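Local coordinates for glycerophosphodiester phosphodiesterase (Thermotoga maritima, PDB 1O1Z), which belongs to the glycerophosphodiester phosphodiesterase family and folds as a TIM-type barrel, crystallised here with a bound sodium ion, at residues Ala23-Leu26 and Leu30-Phe33; His60-Lys65 and Lys73-Thr78; Tyr150-Glu155 and Glu161-Arg166; Glu210-Ile215 and Glu228-Leu233. All coordinates share one frame; numbering follows the deposited sequence. Where two conformers were deposited one is given.

Contact 1 of 4, residues Ala23-Leu26 and Leu30-Phe33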
loop_
_atom_site.group_PDB
_atom_site.type_symbol
_atom_site.label_atom_id
_atom_site.label_comp_id
_atom_site.label_asym_id
_atom_site.label_seq_id
_atom_site.Cartn_x
_atom_site.Cartn_y
_atom_site.Cartn_z
ATOM N N ALA A 23 13.597 4.899 1.803
ATOM C CA ALA A 23 14.832 5.473 1.222
ATOM C C ALA A 23 15.950 5.591 2.253
ATOM O O ALA A 23 17.150 5.626 1.886
ATOM C CB ALA A 23 14.573 6.829 0.609
ATOM N N LYS A 24 15.585 5.715 3.526
ATOM C CA LYS A 24 16.561 5.952 4.600
ATOM C C LYS A 24 16.652 4.847 5.666
ATOM O O LYS A 24 17.656 4.759 6.383
ATOM C CB LYS A 24 16.264 7.285 5.291
ATOM C CG LYS A 24 16.574 8.514 4.445
ATOM C CD LYS A 24 16.568 9.795 5.301
ATOM C CE LYS A 24 17.008 11.032 4.487
ATOM N NZ LYS A 24 17.412 12.203 5.344
ATOM N N TYR A 25 15.608 4.028 5.767
ATOM C CA TYR A 25 15.513 2.990 6.779
ATOM C C TYR A 25 15.070 1.690 6.137
ATOM O O TYR A 25 14.422 1.684 5.088
ATOM C CB TYR A 25 14.526 3.421 7.862
ATOM C CG TYR A 25 14.948 4.719 8.499
ATOM C CD1 TYR A 25 15.926 4.739 9.483
ATOM C CD2 TYR A 25 14.453 5.941 8.035
ATOM C CE1 TYR A 25 16.354 5.948 10.036
ATOM C CE2 TYR A 25 14.862 7.136 8.586
ATOM C CZ TYR A 25 15.808 7.140 9.579
ATOM O OH TYR A 25 16.224 8.357 10.104
ATOM N N LEU A 26 15.387 0.576 6.776
ATOM C CA LEU A 26 15.090 -0.716 6.175
ATOM C C LEU A 26 13.580 -0.909 5.969
ATOM O O LEU A 26 12.773 -0.803 6.905
ATOM C CB LEU A 26 15.664 -1.844 7.025
ATOM C CG LEU A 26 15.416 -3.264 6.499
ATOM C CD1 LEU A 26 16.086 -3.472 5.157
ATOM C CD2 LEU A 26 15.860 -4.327 7.513
ATOM N N LEU A 30 9.538 -1.572 11.801
ATOM C CA LEU A 30 8.882 -0.600 12.667
ATOM C C LEU A 30 9.610 0.729 12.609
ATOM O O LEU A 30 8.977 1.774 12.605
ATOM C CB LEU A 30 8.792 -1.071 14.124
ATOM C CG LEU A 30 7.882 -2.245 14.417
ATOM C CD1 LEU A 30 8.009 -2.638 15.881
ATOM C CD2 LEU A 30 6.439 -1.890 14.073
ATOM N N GLU A 31 10.943 0.698 12.583
ATOM C CA GLU A 31 11.718 1.909 12.474
ATOM C C GLU A 31 11.337 2.686 11.224
ATOM O O GLU A 31 11.088 3.886 11.294
ATOM C CB GLU A 31 13.219 1.600 12.473
ATOM C CG GLU A 31 14.087 2.835 12.321
ATOM C CD GLU A 31 15.561 2.499 12.229
ATOM O OE1 GLU A 31 15.918 1.565 11.484
ATOM O OE2 GLU A 31 16.358 3.198 12.879
ATOM N N ALA A 32 11.255 2.014 10.074
ATOM C CA ALA A 32 10.904 2.717 8.829
ATOM C C ALA A 32 9.509 3.353 8.920
ATOM O O ALA A 32 9.301 4.481 8.482
ATOM C CB ALA A 32 10.998 1.788 7.653
ATOM N N PHE A 33 8.554 2.634 9.506
ATOM C CA PHE A 33 7.200 3.188 9.625
ATOM C C PHE A 33 7.176 4.377 10.572
ATOM O O PHE A 33 6.603 5.413 10.261
ATOM C CB PHE A 33 6.199 2.140 10.113
ATOM C CG PHE A 33 6.090 0.924 9.227
ATOM C CD1 PHE A 33 5.897 1.056 7.869
ATOM C CD2 PHE A 33 6.100 -0.363 9.757
ATOM C CE1 PHE A 33 5.773 -0.048 7.042
ATOM C CE2 PHE A 33 5.987 -1.469 8.926
ATOM C CZ PHE A 33 5.825 -1.323 7.585
HETATM O O HOH W 1 17.376 0.882 8.907
#

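Contact 2 of 4, residues His60-Lys65 and Lys73-Thr78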
loop_
_atom_site.group_PDB
_atom_site.type_symbol
_atom_site.label_atom_id
_atom_site.label_comp_id
_atom_site.label_asym_id
_atom_site.label_seq_id
_atom_site.Cartn_x
_atom_site.Cartn_y
_atom_site.Cartn_z
ATOM N N HIS A 60 7.278 -7.793 1.943
ATOM C CA HIS A 60 6.955 -7.732 0.512
ATOM C C HIS A 60 7.192 -9.068 -0.215
ATOM O O HIS A 60 6.291 -9.588 -0.887
ATOM C CB HIS A 60 7.750 -6.608 -0.152
ATOM C CG HIS A 60 7.475 -6.498 -1.608
ATOM N ND1 HIS A 60 8.210 -7.169 -2.555
ATOM C CD2 HIS A 60 6.486 -5.852 -2.269
ATOM C CE1 HIS A 60 7.704 -6.914 -3.752
ATOM N NE2 HIS A 60 6.649 -6.136 -3.606
ATOM N N ASP A 61 8.382 -9.635 -0.065
ATOM C CA ASP A 61 8.760 -10.865 -0.734
ATOM C C ASP A 61 8.244 -12.062 0.065
ATOM O O ASP A 61 8.034 -11.964 1.279
ATOM C CB ASP A 61 10.271 -10.987 -0.835
ATOM C CG ASP A 61 10.936 -9.948 -1.751
ATOM O OD1 ASP A 61 10.253 -9.205 -2.497
ATOM O OD2 ASP A 61 12.181 -9.891 -1.802
ATOM N N GLU A 62 8.134 -13.212 -0.582
ATOM C CA GLU A 62 7.672 -14.419 0.093
ATOM C C GLU A 62 8.789 -15.097 0.895
ATOM O O GLU A 62 8.526 -16.053 1.601
ATOM C CB GLU A 62 7.056 -15.423 -0.903
ATOM C CG GLU A 62 8.035 -16.110 -1.823
ATOM C CD GLU A 62 7.423 -17.283 -2.582
ATOM O OE1 GLU A 62 6.195 -17.526 -2.486
ATOM O OE2 GLU A 62 8.186 -17.964 -3.284
ATOM N N ASP A 63 10.027 -14.636 0.744
ATOM C CA ASP A 63 11.181 -15.224 1.450
ATOM C C ASP A 63 12.120 -14.129 1.945
ATOM O O ASP A 63 11.878 -12.938 1.720
ATOM C CB ASP A 63 11.897 -16.236 0.567
ATOM C CG ASP A 63 12.406 -15.625 -0.697
ATOM O OD1 ASP A 63 13.003 -14.522 -0.646
ATOM O OD2 ASP A 63 12.241 -16.179 -1.801
ATOM N N LEU A 64 13.174 -14.529 2.646
ATOM C CA LEU A 64 14.114 -13.600 3.268
ATOM C C LEU A 64 15.408 -13.408 2.460
ATOM O O LEU A 64 16.404 -12.920 2.997
ATOM C CB LEU A 64 14.468 -14.106 4.675
ATOM C CG LEU A 64 13.295 -14.271 5.650
ATOM C CD1 LEU A 64 13.791 -14.870 6.954
ATOM C CD2 LEU A 64 12.590 -12.938 5.896
ATOM N N LYS A 65 15.416 -13.791 1.188
ATOM C CA LYS A 65 16.653 -13.812 0.412
ATOM C C LYS A 65 17.198 -12.419 0.129
ATOM O O LYS A 65 18.377 -12.154 0.349
ATOM C CB LYS A 65 16.483 -14.583 -0.921
ATOM C CG LYS A 65 16.101 -16.029 -0.770
ATOM C CD LYS A 65 16.446 -16.882 -2.005
ATOM C CE LYS A 65 15.278 -17.025 -2.959
ATOM N NZ LYS A 65 15.541 -18.097 -3.973
ATOM N N LYS A 73 11.370 -19.243 3.373
ATOM C CA LYS A 73 10.079 -18.661 3.059
ATOM C C LYS A 73 9.337 -18.247 4.323
ATOM O O LYS A 73 9.334 -18.953 5.316
ATOM C CB LYS A 73 9.190 -19.628 2.271
ATOM C CG LYS A 73 9.666 -19.913 0.874
ATOM C CD LYS A 73 8.752 -20.920 0.219
ATOM C CE LYS A 73 9.185 -21.232 -1.198
ATOM N NZ LYS A 73 8.886 -20.097 -2.104
ATOM N N ILE A 74 8.654 -17.124 4.249
ATOM C CA ILE A 74 7.843 -16.617 5.353
ATOM C C ILE A 74 6.861 -17.689 5.842
ATOM O O ILE A 74 6.679 -17.893 7.052
ATOM C CB ILE A 74 7.091 -15.321 4.928
ATOM C CG1 ILE A 74 8.055 -14.191 4.503
ATOM C CG2 ILE A 74 6.133 -14.843 6.009
ATOM C CD1 ILE A 74 9.037 -13.802 5.523
ATOM N N ARG A 75 6.210 -18.396 4.913
ATOM C CA ARG A 75 5.174 -19.346 5.308
ATOM C C ARG A 75 5.731 -20.655 5.872
ATOM O O ARG A 75 4.956 -21.495 6.338
ATOM C CB ARG A 75 4.209 -19.632 4.165
ATOM C CG ARG A 75 4.778 -20.382 2.982
ATOM C CD ARG A 75 3.734 -20.601 1.872
ATOM N NE ARG A 75 3.410 -19.324 1.262
ATOM C CZ ARG A 75 4.031 -18.788 0.202
ATOM N NH1 ARG A 75 5.000 -19.434 -0.420
ATOM N NH2 ARG A 75 3.674 -17.573 -0.224
ATOM N N ASP A 76 7.047 -20.819 5.822
ATOM C CA ASP A 76 7.722 -22.018 6.282
ATOM C C ASP A 76 8.260 -21.837 7.709
ATOM O O ASP A 76 8.781 -22.795 8.284
ATOM C CB ASP A 76 8.882 -22.356 5.342
ATOM C CG ASP A 76 8.444 -23.003 4.029
ATOM O OD1 ASP A 76 7.263 -23.359 3.856
ATOM O OD2 ASP A 76 9.262 -23.216 3.117
ATOM N N ALA A 77 8.168 -20.629 8.246
ATOM C CA ALA A 77 8.697 -20.322 9.574
ATOM C C ALA A 77 7.617 -19.677 10.426
ATOM O O ALA A 77 6.778 -18.921 9.927
ATOM C CB ALA A 77 9.882 -19.398 9.461
ATOM N N THR A 78 7.652 -19.940 11.736
ATOM C CA THR A 78 6.776 -19.234 12.656
ATOM C C THR A 78 7.233 -17.781 12.844
ATOM O O THR A 78 8.381 -17.412 12.542
ATOM C CB THR A 78 6.760 -19.913 14.036
ATOM O OG1 THR A 78 8.075 -19.815 14.614
ATOM C CG2 THR A 78 6.432 -21.405 13.925
HETATM O O HOH W 2 6.154 -17.396 2.121
HETATM O O HOH W 3 4.106 -15.875 -2.752
HETATM O O HOH W 4 10.960 -18.381 -2.363
#

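Contact 3 of 4, residues Tyr150-Glu155 and Glu161-Arg166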
loop_
_atom_site.group_PDB
_atom_site.type_symbol
_atom_site.label_atom_id
_atom_site.label_comp_id
_atom_site.label_asym_id
_atom_site.label_seq_id
_atom_site.Cartn_x
_atom_site.Cartn_y
_atom_site.Cartn_z
ATOM N N TYR A 150 -7.897 -0.756 -5.742
ATOM C CA TYR A 150 -7.363 -1.636 -6.762
ATOM C C TYR A 150 -5.946 -1.204 -7.112
ATOM O O TYR A 150 -5.745 -0.061 -7.497
ATOM C CB TYR A 150 -8.189 -1.518 -8.028
ATOM C CG TYR A 150 -9.620 -2.019 -7.983
ATOM C CD1 TYR A 150 -10.029 -3.039 -7.123
ATOM C CD2 TYR A 150 -10.543 -1.523 -8.896
ATOM C CE1 TYR A 150 -11.335 -3.549 -7.195
ATOM C CE2 TYR A 150 -11.821 -2.005 -8.951
ATOM C CZ TYR A 150 -12.216 -2.986 -8.083
ATOM O OH TYR A 150 -13.525 -3.459 -8.142
ATOM N N LEU A 151 -4.984 -2.128 -7.067
ATOM C CA LEU A 151 -3.661 -1.895 -7.621
ATOM C C LEU A 151 -3.710 -2.319 -9.057
ATOM O O LEU A 151 -4.103 -3.444 -9.349
ATOM C CB LEU A 151 -2.596 -2.685 -6.868
ATOM C CG LEU A 151 -2.148 -1.999 -5.595
ATOM C CD1 LEU A 151 -1.539 -2.980 -4.582
ATOM C CD2 LEU A 151 -1.109 -0.938 -5.989
ATOM N N ILE A 152 -3.272 -1.441 -9.942
ATOM C CA ILE A 152 -3.353 -1.691 -11.372
ATOM C C ILE A 152 -1.990 -2.014 -11.957
ATOM O O ILE A 152 -1.032 -1.285 -11.714
ATOM C CB ILE A 152 -3.970 -0.444 -12.044
ATOM C CG1 ILE A 152 -5.333 -0.083 -11.431
ATOM C CG2 ILE A 152 -4.044 -0.641 -13.543
ATOM C CD1 ILE A 152 -5.859 1.261 -11.883
ATOM N N ASP A 153 -1.913 -3.107 -12.714
ATOM C CA ASP A 153 -0.702 -3.462 -13.457
ATOM C C ASP A 153 -1.073 -3.614 -14.934
ATOM O O ASP A 153 -2.200 -3.278 -15.331
ATOM C CB ASP A 153 0.004 -4.695 -12.841
ATOM C CG ASP A 153 -0.792 -5.998 -12.966
ATOM O OD1 ASP A 153 -1.641 -6.120 -13.865
ATOM O OD2 ASP A 153 -0.607 -6.977 -12.203
ATOM N N GLU A 154 -0.146 -4.108 -15.752
ATOM C CA GLU A 154 -0.352 -4.097 -17.198
ATOM C C GLU A 154 -1.484 -5.024 -17.648
ATOM O O GLU A 154 -2.108 -4.791 -18.691
ATOM C CB GLU A 154 0.940 -4.470 -17.939
ATOM N N GLU A 155 -1.732 -6.071 -16.869
ATOM C CA GLU A 155 -2.642 -7.136 -17.261
ATOM C C GLU A 155 -3.970 -7.173 -16.498
ATOM O O GLU A 155 -5.002 -7.496 -17.079
ATOM C CB GLU A 155 -1.933 -8.482 -17.084
ATOM C CG GLU A 155 -0.706 -8.656 -17.968
ATOM N N GLU A 161 -12.225 -0.614 -21.080
ATOM C CA GLU A 161 -13.669 -0.618 -20.979
ATOM C C GLU A 161 -14.161 -1.497 -19.839
ATOM O O GLU A 161 -15.060 -1.114 -19.098
ATOM C CB GLU A 161 -14.304 -1.063 -22.306
ATOM C CG GLU A 161 -15.801 -0.880 -22.337
ATOM C CD GLU A 161 -16.381 -0.819 -23.746
ATOM O OE1 GLU A 161 -15.641 -1.051 -24.720
ATOM O OE2 GLU A 161 -17.582 -0.542 -23.863
ATOM N N ASN A 162 -13.563 -2.676 -19.691
ATOM C CA ASN A 162 -13.952 -3.586 -18.632
ATOM C C ASN A 162 -13.580 -3.016 -17.273
ATOM O O ASN A 162 -14.300 -3.201 -16.303
ATOM C CB ASN A 162 -13.290 -4.948 -18.835
ATOM C CG ASN A 162 -13.918 -5.748 -19.999
ATOM O OD1 ASN A 162 -15.043 -5.485 -20.442
ATOM N ND2 ASN A 162 -13.178 -6.734 -20.486
ATOM N N PHE A 163 -12.455 -2.314 -17.201
ATOM C CA PHE A 163 -12.042 -1.709 -15.951
ATOM C C PHE A 163 -13.008 -0.615 -15.529
ATOM O O PHE A 163 -13.388 -0.529 -14.372
ATOM C CB PHE A 163 -10.637 -1.184 -16.041
ATOM C CG PHE A 163 -10.073 -0.828 -14.713
ATOM C CD1 PHE A 163 -9.993 -1.774 -13.690
ATOM C CD2 PHE A 163 -9.660 0.434 -14.475
ATOM C CE1 PHE A 163 -9.485 -1.419 -12.454
ATOM C CE2 PHE A 163 -9.141 0.792 -13.235
ATOM C CZ PHE A 163 -9.076 -0.122 -12.241
ATOM N N VAL A 164 -13.414 0.228 -16.476
ATOM C CA VAL A 164 -14.404 1.254 -16.171
ATOM C C VAL A 164 -15.702 0.631 -15.659
ATOM O O VAL A 164 -16.281 1.095 -14.688
ATOM C CB VAL A 164 -14.656 2.150 -17.403
ATOM C CG1 VAL A 164 -15.852 3.082 -17.181
ATOM C CG2 VAL A 164 -13.385 2.928 -17.765
ATOM N N GLU A 165 -16.144 -0.461 -16.290
ATOM C CA GLU A 165 -17.352 -1.164 -15.880
ATOM C C GLU A 165 -17.200 -1.681 -14.440
ATOM O O GLU A 165 -18.093 -1.553 -13.631
ATOM C CB GLU A 165 -17.636 -2.323 -16.835
ATOM C CG GLU A 165 -18.086 -1.911 -18.225
ATOM C CD GLU A 165 -18.131 -3.075 -19.220
ATOM O OE1 GLU A 165 -17.832 -4.230 -18.834
ATOM O OE2 GLU A 165 -18.471 -2.826 -20.399
ATOM N N ARG A 166 -16.031 -2.245 -14.134
ATOM C CA ARG A 166 -15.775 -2.793 -12.809
ATOM C C ARG A 166 -15.802 -1.730 -11.726
ATOM O O ARG A 166 -16.372 -1.907 -10.677
ATOM C CB ARG A 166 -14.419 -3.473 -12.806
ATOM C CG ARG A 166 -14.136 -4.230 -11.556
ATOM C CD ARG A 166 -12.781 -4.917 -11.616
ATOM N NE ARG A 166 -12.807 -5.938 -10.618
ATOM C CZ ARG A 166 -12.530 -7.221 -10.779
ATOM N NH1 ARG A 166 -12.070 -7.785 -11.912
ATOM N NH2 ARG A 166 -12.697 -7.957 -9.739
#

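Contact 4 of 4, residues Glu210-Ile215 and Glu228-Leu233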
loop_
_atom_site.group_PDB
_atom_site.type_symbol
_atom_site.label_atom_id
_atom_site.label_comp_id
_atom_site.label_asym_id
_atom_site.label_seq_id
_atom_site.Cartn_x
_atom_site.Cartn_y
_atom_site.Cartn_z
ATOM N N GLU A 210 9.814 15.970 -10.224
ATOM C CA GLU A 210 9.373 16.621 -11.442
ATOM C C GLU A 210 8.126 15.959 -11.988
ATOM O O GLU A 210 7.184 16.638 -12.382
ATOM C CB GLU A 210 10.463 16.651 -12.494
ATOM C CG GLU A 210 10.044 17.282 -13.812
ATOM C CD GLU A 210 9.568 18.732 -13.705
ATOM O OE1 GLU A 210 9.829 19.422 -12.687
ATOM O OE2 GLU A 210 8.921 19.189 -14.671
ATOM N N ILE A 211 8.109 14.633 -12.006
ATOM C CA ILE A 211 6.895 13.925 -12.425
ATOM C C ILE A 211 5.755 14.250 -11.467
ATOM O O ILE A 211 4.635 14.506 -11.886
ATOM C CB ILE A 211 7.137 12.423 -12.513
ATOM C CG1 ILE A 211 8.092 12.113 -13.668
ATOM C CG2 ILE A 211 5.800 11.666 -12.712
ATOM C CD1 ILE A 211 8.604 10.697 -13.676
ATOM N N TYR A 212 6.054 14.305 -10.178
ATOM C CA TYR A 212 5.047 14.652 -9.184
ATOM C C TYR A 212 4.418 16.010 -9.486
ATOM O O TYR A 212 3.202 16.167 -9.427
ATOM C CB TYR A 212 5.699 14.667 -7.798
ATOM C CG TYR A 212 4.790 14.949 -6.617
ATOM C CD1 TYR A 212 3.644 14.206 -6.400
ATOM C CD2 TYR A 212 5.093 15.956 -5.709
ATOM C CE1 TYR A 212 2.839 14.431 -5.298
ATOM C CE2 TYR A 212 4.283 16.194 -4.600
ATOM C CZ TYR A 212 3.158 15.416 -4.404
ATOM O OH TYR A 212 2.335 15.622 -3.314
ATOM N N ARG A 213 5.239 17.015 -9.775
ATOM C CA ARG A 213 4.695 18.341 -10.043
ATOM C C ARG A 213 3.772 18.334 -11.257
ATOM O O ARG A 213 2.741 19.014 -11.265
ATOM C CB ARG A 213 5.835 19.338 -10.275
ATOM C CG ARG A 213 5.424 20.779 -10.574
ATOM C CD ARG A 213 6.617 21.646 -10.959
ATOM N NE ARG A 213 6.342 23.087 -10.949
ATOM C CZ ARG A 213 6.332 23.889 -12.017
ATOM N NH1 ARG A 213 6.585 23.424 -13.241
ATOM N NH2 ARG A 213 6.078 25.188 -11.859
ATOM N N LYS A 214 4.150 17.577 -12.284
ATOM C CA LYS A 214 3.377 17.510 -13.512
ATOM C C LYS A 214 2.005 16.883 -13.289
ATOM O O LYS A 214 1.037 17.279 -13.933
ATOM C CB LYS A 214 4.135 16.723 -14.577
ATOM C CG LYS A 214 5.351 17.421 -15.105
ATOM C CD LYS A 214 6.111 16.534 -16.074
ATOM N N ILE A 215 1.911 15.927 -12.368
ATOM C CA ILE A 215 0.663 15.174 -12.208
ATOM C C ILE A 215 -0.124 15.495 -10.947
ATOM O O ILE A 215 -1.227 14.968 -10.761
ATOM C CB ILE A 215 0.889 13.643 -12.284
ATOM C CG1 ILE A 215 1.635 13.116 -11.041
ATOM C CG2 ILE A 215 1.524 13.259 -13.612
ATOM C CD1 ILE A 215 1.724 11.588 -10.969
ATOM N N GLU A 228 10.450 12.651 3.349
ATOM C CA GLU A 228 10.690 14.058 3.680
ATOM C C GLU A 228 10.592 14.951 2.450
ATOM O O GLU A 228 10.043 16.033 2.507
ATOM C CB GLU A 228 12.069 14.273 4.313
ATOM C CG GLU A 228 12.255 13.697 5.704
ATOM C CD GLU A 228 13.705 13.808 6.173
ATOM O OE1 GLU A 228 14.023 14.820 6.831
ATOM O OE2 GLU A 228 14.542 12.914 5.858
ATOM N N LEU A 229 11.147 14.486 1.330
ATOM C CA LEU A 229 11.086 15.222 0.079
ATOM C C LEU A 229 9.640 15.559 -0.273
ATOM O O LEU A 229 9.300 16.684 -0.529
ATOM C CB LEU A 229 11.741 14.399 -1.025
ATOM C CG LEU A 229 11.659 14.923 -2.460
ATOM C CD1 LEU A 229 12.217 16.313 -2.587
ATOM C CD2 LEU A 229 12.374 13.925 -3.378
ATOM N N PHE A 230 8.770 14.552 -0.280
ATOM C CA PHE A 230 7.426 14.754 -0.759
ATOM C C PHE A 230 6.565 15.515 0.238
ATOM O O PHE A 230 5.703 16.323 -0.131
ATOM C CB PHE A 230 6.821 13.406 -1.194
ATOM C CG PHE A 230 7.232 13.010 -2.569
ATOM C CD1 PHE A 230 8.530 12.651 -2.850
ATOM C CD2 PHE A 230 6.315 13.032 -3.606
ATOM C CE1 PHE A 230 8.932 12.334 -4.161
ATOM C CE2 PHE A 230 6.703 12.696 -4.893
ATOM C CZ PHE A 230 8.021 12.355 -5.165
ATOM N N VAL A 231 6.839 15.326 1.516
ATOM C CA VAL A 231 6.186 16.149 2.531
ATOM C C VAL A 231 6.505 17.633 2.323
ATOM O O VAL A 231 5.622 18.481 2.396
ATOM C CB VAL A 231 6.541 15.674 3.953
ATOM C CG1 VAL A 231 6.070 16.698 5.001
ATOM C CG2 VAL A 231 5.942 14.290 4.216
ATOM N N LYS A 232 7.762 17.954 2.009
ATOM C CA LYS A 232 8.215 19.339 1.841
ATOM C C LYS A 232 7.776 19.955 0.506
ATOM O O LYS A 232 7.846 21.170 0.323
ATOM C CB LYS A 232 9.728 19.438 2.038
ATOM C CG LYS A 232 10.118 19.240 3.508
ATOM C CD LYS A 232 11.573 19.507 3.815
ATOM C CE LYS A 232 11.829 19.378 5.316
ATOM N NZ LYS A 232 13.250 19.582 5.670
ATOM N N LEU A 233 7.306 19.120 -0.414
ATOM C CA LEU A 233 6.762 19.613 -1.676
ATOM C C LEU A 233 5.323 20.053 -1.537
ATOM O O LEU A 233 4.791 20.664 -2.454
ATOM C CB LEU A 233 6.903 18.572 -2.784
ATOM C CG LEU A 233 8.336 18.298 -3.216
ATOM C CD1 LEU A 233 8.460 17.039 -4.044
ATOM C CD2 LEU A 233 8.906 19.496 -3.984
HETATM O O HOH W 5 3.262 16.811 -1.201
#

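Contact 1 of 4, residues Ala23-Leu26 and Leu30-Phe33
Two first torsions bring Tyr25 and Glu31 together: the ring of Tyr25 leaves with CG anti to its own carbonyl carbon (chi1 -58°), while Glu31 sends CG away from its backbone N (chi1 178°) and stays extended as far as its carboxylate. The two side chains cross at about a right angle. Carbon CD1 of the Tyr25 ring lies 3.6 Å from CD of Glu31, and the ring and carboxylate planes are turned 51° from one another, an oblique meeting rather than a stack. Nearer the backbone, CB of Tyr25 packs on the methyl of Ala32, the two CB atoms 3.9 Å apart, where the backbones also come nearest. The loop lies close on the helix here, with Ala32 CB 3.2 Å from the carbonyl O of Leu26, as a small side chain permits. In the TIM-barrel scheme this is the loop that follows strand 14-18 and leads into helix 30-38, so the contact folds a connection back over the first turn of the helix it introduces. Thr29, between the segments, ties the turn at both ends, its OG1 being hydrogen-bonded to Leu26 O and to Ala32 N. A water adds a polar bridge, accepting from Leu26 N at 2.9 Å and donating to Glu31 OE1 at 3.0 Å. One carboxylate oxygen of an exposed glutamate is thus tied, through solvent, to the loop backbone. Away from this loop, Phe33 of the same helix packs against Val44 and Leu46 of strand 43-50, and Leu30 against Val96 of helix 93-99.

Contact 2 of 4, residues His60-Lys65 and Lys73-Thr78
Glu62 OE1 is gripped by three donors: Arg75 NH1 donates to it at 3.1 Å, Arg75 NH2 adds a weak bond, and a water donates to it at 2.7 Å. The oxygen lies at the guanidinium edge, yet NH1 reaches it from above the carboxylate plane, the two planes standing 70° apart. The other oxygen, Glu62 OE2, forms a salt bridge with Lys73 NZ in the conformer given, though the modelled 2.5 Å is doubtfully short; the lysine runs alongside the glutamate in the same direction until its chain bends at chi4 (-73°). In that conformer a second water links Lys73 NZ to Asp63 OD2. Beneath these charges, Ile74 N donates to Glu62 O at 2.9 Å, next to the antiparallel, non-hydrogen-bonded pair Asp63 and Lys73 of a small two-stranded sheet. On the buried side Leu64 CD2 meets Ile74 CD1 at 3.7 Å, and Leu82 of helix 79-85 touches both residues. Asp63 OD1 turns back to accept from Lys65 N, an Asx turn where helix 65-68 starts. With Glu112 as a further salt-bridge partner of Arg75 NH2, one arginine is shared between two acids, and the clustered cations would be expected to favour the ionised form of Glu62.

Contact 3 of 4, residues Tyr150-Glu155 and Glu161-Arg166
Tyr150 reaches across to helix 160-170 from strand 148-151, its CB directed at the helix and its ring set beside the backbone N (chi1 -67°). Past CB and CG, the CD2 corner of the Tyr150 ring comes upon Phe163, 3.7 Å from CE1. The two rings meet rim to rim, with centroids 6.0 Å apart and planes at 50°, so neither covers the other's face. One atom further, CE2 of Tyr150 lies 4.1 Å from both CG and CD of Arg166. At the tip, Tyr150 OH touches the aliphatic part of Arg166, 3.6 Å from CG, and stands at the edge of the guanidinium group, whose plane is almost perpendicular to the tyrosine ring (88°). The hydroxyl's hydrogen bond is made with Asp140, which also forms a salt bridge with Arg166 NH2; Asp137 is a second acidic partner of that nitrogen. One aspartate thereby fixes the tyrosine tip and the arginine head together. Two residues along the chain, Ile152 supplies the other neighbour of Phe163: in the conformer given, its CD1 packs 3.5 Å from Phe163 CZ. Leu136 of helix 136-142 and Leu175 of strand 174-178 each touch both Tyr150 and Phe163. A largely apolar seam with a charged border thus joins the first strand of the unit 148-151, 160-170 and 174-178 to its own helix, as in the beta-alpha-beta crossovers from which TIM barrels are built.

Contact 4 of 4, residues Glu210-Ile215 and Glu228-Leu233
Phe230 carries the contact for helix 227-232, pushing its ring edge toward the face of Tyr212 on helix 209-215. Its CD2 sits over the centre of the Tyr212 ring, 3.7 Å above the plane, while Phe230 CE2 comes within 3.4 Å of Tyr212 CG. The ring centroids are 4.7 Å apart and the planes meet at 53°, an edge-to-face pair that is tilted well short of a perpendicular T. Tyr212 holds its face there because its CG lies anti to the backbone N (chi1 -177°), which carries the ring out toward the other helix, and the two side chains slide past one another in opposite directions. The same phenylalanine contributes through its backbone as well: a water donates to Phe230 O at 2.7 Å and is hydrogen-bonded to Tyr212 OH at 2.6 Å. The phenol oxygen of a buried residue is thereby linked through one water to the backbone of the facing helix. Three residues further on, Leu233 adds an apolar touch from its CB and one methyl. Its CB lies 4.0 Å from Tyr212 CE2, and Leu233 CD1 approaches Tyr212 CD2 at 3.9 Å, in an oblique position. Tyr212 is therefore met by an aromatic edge on one face and by leucine carbons around CD2 and CE2. The carbonyl O of Leu233 is hydrogen-bonded to Arg216, just after helix 209-215. Between the two helices in sequence runs strand 221-224, and its Val222 touches both Tyr212 and Phe230, while Thr224 also packs on Phe230; the helix pair thus rests against one strand of the barrel sheet.

How the contacts relate
Contact 1 sets a loop on the helix it leads into, contact 3 a barrel strand against its helix and contact 4 two outer helices against each other, whereas contact 2 belongs to a small two-stranded excursion whose chemistry is mostly ionic. Contact 4 is the buried one, relying on aromatic and aliphatic packing; the others are only partly buried. A water bridges the two helices of contact 4, as one bridges loop and helix in contact 1. In contact 3 apolar packing gives way to charge at the border, the acids coming from outside its segments. Contacts 1 and 4 touch, in the conformers given, through the salt bridge Lys24 to Glu228, while contacts 2 and 4 lie on opposite sides of the chain's centre.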